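Local coordinates for malic enzyme (Entamoeba histolytica, PDB 3NV9), which probably catalyses the oxidative decarboxylation of malate to pyruvate with a nicotinamide dinucleotide as electron acceptor, at residues A[233-238]-A[248-253]. Residues are numbered along the deposited sequence; the frame is centred on the assembly and turned at random.
Sequences TCLRLI and IVMFDS. With SO4 (sulfate ion), chain G.
Leu235 reaches from the helix to the strand and meets Ile248 and Met250, two residues whose side chains leave the same side of the strand with Val249 turned the other way between them. From CB, which points at the strand, the chain runs to CG, set anti to the backbone N (chi1 -167°) and beside the carbonyl carbon, and from there CD1 continues to the strand. Leu235 CG comes 4.0 Å from Ile248 CG2. One step further, Leu235 CD1 lies against both strand residues, 3.8 Å from Ile248 CG2. The same Leu235 methyl, CD1, is 3.9 Å from Met250 CB, and Met250 SD also lies beside it. Leucine suits the place because its fork lies one carbon beyond CB, long enough to span the gap from helix to sheet. Ile248, branched at CB, offers a methyl close to its own backbone, and unbranched Met250 presents its CB and thioether sulfur. No hydrogen bond crosses this buried, wholly apolar interface. Leu235 also touches Phe224 on the neighbouring strand, whereas Val249 and Phe251 pack on helix 288-292. At the strand's C-terminal end, O3 of a sulfate, probably from the crystallisation liquor, accepts a weak hydrogen bond from Ser253 N (3.5 Å), and Asp252 forms salt bridges with Arg261 and Lys273. Strand 222-225, helix 229-240 and strand 248-252 make up a beta-alpha-beta unit, and this helix-on-sheet packing is characteristic of the Rossmann fold of the malic enzyme NAD-binding domain.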
loop_
_atom_site.group_PDB
_atom_site.type_symbol
_atom_site.label_atom_id
_atom_site.label_comp_id
_atom_site.label_asym_id
_atom_site.label_seq_id
_atom_site.Cartn_x
_atom_site.Cartn_y
_atom_site.Cartn_z
ATOM N N THR A 233 10.358 9.856 25.302
ATOM C CA THR A 233 9.836 8.506 25.480
ATOM C C THR A 233 10.921 7.594 26.024
ATOM O O THR A 233 10.609 6.695 26.797
ATOM C CB THR A 233 9.226 7.946 24.208
ATOM O OG1 THR A 233 8.428 8.960 23.578
ATOM C CG2 THR A 233 8.362 6.721 24.509
ATOM N N CYS A 234 12.178 7.873 25.643
ATOM C CA CYS A 234 13.353 7.129 26.132
ATOM C C CYS A 234 13.469 7.277 27.631
ATOM O O CYS A 234 13.654 6.294 28.328
ATOM C CB CYS A 234 14.649 7.554 25.468
ATOM S SG CYS A 234 14.768 6.994 23.754
ATOM N N LEU A 235 13.326 8.509 28.112
ATOM C CA LEU A 235 13.361 8.822 29.528
ATOM C C LEU A 235 12.237 8.111 30.246
ATOM O O LEU A 235 12.474 7.455 31.250
ATOM C CB LEU A 235 13.251 10.338 29.740
ATOM C CG LEU A 235 13.565 10.876 31.134
ATOM C CD1 LEU A 235 14.039 12.311 30.949
ATOM C CD2 LEU A 235 12.274 10.790 32.002
ATOM N N ARG A 236 11.025 8.214 29.725
ATOM C CA ARG A 236 9.899 7.583 30.357
ATOM C C ARG A 236 10.011 6.051 30.461
ATOM O O ARG A 236 9.643 5.456 31.515
ATOM C CB ARG A 236 8.623 7.936 29.637
ATOM C CG ARG A 236 7.415 7.238 30.290
ATOM C CD ARG A 236 6.113 7.607 29.643
ATOM N NE ARG A 236 5.840 6.886 28.402
ATOM C CZ ARG A 236 5.710 7.435 27.195
ATOM N NH1 ARG A 236 5.907 8.740 27.012
ATOM N NH2 ARG A 236 5.401 6.674 26.147
ATOM N N LEU A 237 10.473 5.383 29.400
ATOM C CA LEU A 237 10.580 3.926 29.517
ATOM C C LEU A 237 11.666 3.571 30.484
ATOM O O LEU A 237 11.516 2.597 31.209
ATOM C CB LEU A 237 10.813 3.187 28.179
ATOM C CG LEU A 237 9.628 3.257 27.220
ATOM C CD1 LEU A 237 9.817 2.299 26.013
ATOM C CD2 LEU A 237 8.310 3.058 27.927
ATOM N N ILE A 238 12.765 4.336 30.467
ATOM C CA ILE A 238 13.964 4.068 31.277
ATOM C C ILE A 238 13.703 4.198 32.793
ATOM O O ILE A 238 14.269 3.406 33.584
ATOM C CB ILE A 238 15.150 4.903 30.807
ATOM C CG1 ILE A 238 15.743 4.274 29.529
ATOM C CG2 ILE A 238 16.277 5.024 31.866
ATOM C CD1 ILE A 238 16.587 5.269 28.629
ATOM N N ILE A 248 18.287 11.991 37.167
ATOM C CA ILE A 248 18.099 12.183 35.723
ATOM C C ILE A 248 17.943 13.688 35.359
ATOM O O ILE A 248 17.154 14.390 35.979
ATOM C CB ILE A 248 16.838 11.377 35.257
ATOM C CG1 ILE A 248 17.199 9.911 35.014
ATOM C CG2 ILE A 248 16.257 11.907 33.972
ATOM C CD1 ILE A 248 16.030 9.095 34.675
ATOM N N VAL A 249 18.682 14.184 34.365
ATOM C CA VAL A 249 18.365 15.507 33.845
ATOM C C VAL A 249 18.084 15.457 32.337
ATOM O O VAL A 249 18.941 14.969 31.582
ATOM C CB VAL A 249 19.561 16.495 33.899
ATOM C CG1 VAL A 249 19.053 17.932 33.962
ATOM C CG2 VAL A 249 20.580 16.151 34.938
ATOM N N MET A 250 16.962 16.027 31.904
ATOM C CA MET A 250 16.775 16.350 30.474
ATOM C C MET A 250 17.033 17.853 30.069
ATOM O O MET A 250 16.646 18.768 30.794
ATOM C CB MET A 250 15.397 15.880 30.032
ATOM C CG MET A 250 15.016 16.276 28.653
ATOM S SD MET A 250 13.861 15.064 28.013
ATOM C CE MET A 250 12.264 15.633 28.458
ATOM N N PHE A 251 17.666 18.106 28.919
ATOM C CA PHE A 251 17.791 19.494 28.407
ATOM C C PHE A 251 17.011 19.731 27.105
ATOM O O PHE A 251 17.025 18.891 26.194
ATOM C CB PHE A 251 19.242 19.911 28.193
ATOM C CG PHE A 251 20.070 19.946 29.447
ATOM C CD1 PHE A 251 20.467 18.750 30.086
ATOM C CD2 PHE A 251 20.497 21.180 29.996
ATOM C CE1 PHE A 251 21.254 18.789 31.271
ATOM C CE2 PHE A 251 21.319 21.225 31.180
ATOM C CZ PHE A 251 21.683 20.046 31.813
ATOM N N ASP A 252 16.313 20.869 27.018
ATOM C CA ASP A 252 15.795 21.329 25.735
ATOM C C ASP A 252 16.673 22.488 25.201
ATOM O O ASP A 252 17.790 22.693 25.709
ATOM C CB ASP A 252 14.316 21.672 25.850
ATOM C CG ASP A 252 14.075 22.887 26.676
ATOM O OD1 ASP A 252 15.075 23.502 27.085
ATOM O OD2 ASP A 252 12.896 23.209 26.916
ATOM N N SER A 253 16.206 23.217 24.180
ATOM C CA SER A 253 17.003 24.336 23.599
ATOM C C SER A 253 17.356 25.451 24.610
ATOM O O SER A 253 18.448 26.040 24.551
ATOM C CB SER A 253 16.321 24.949 22.366
ATOM O OG SER A 253 14.927 25.214 22.573
HETATM S S SO4 G . 14.369 20.361 22.178
HETATM O O1 SO4 G . 15.744 20.131 22.670
HETATM O O2 SO4 G . 13.313 20.026 23.136
HETATM O O3 SO4 G . 14.146 21.781 21.797
HETATM O O4 SO4 G . 14.191 19.418 21.083
#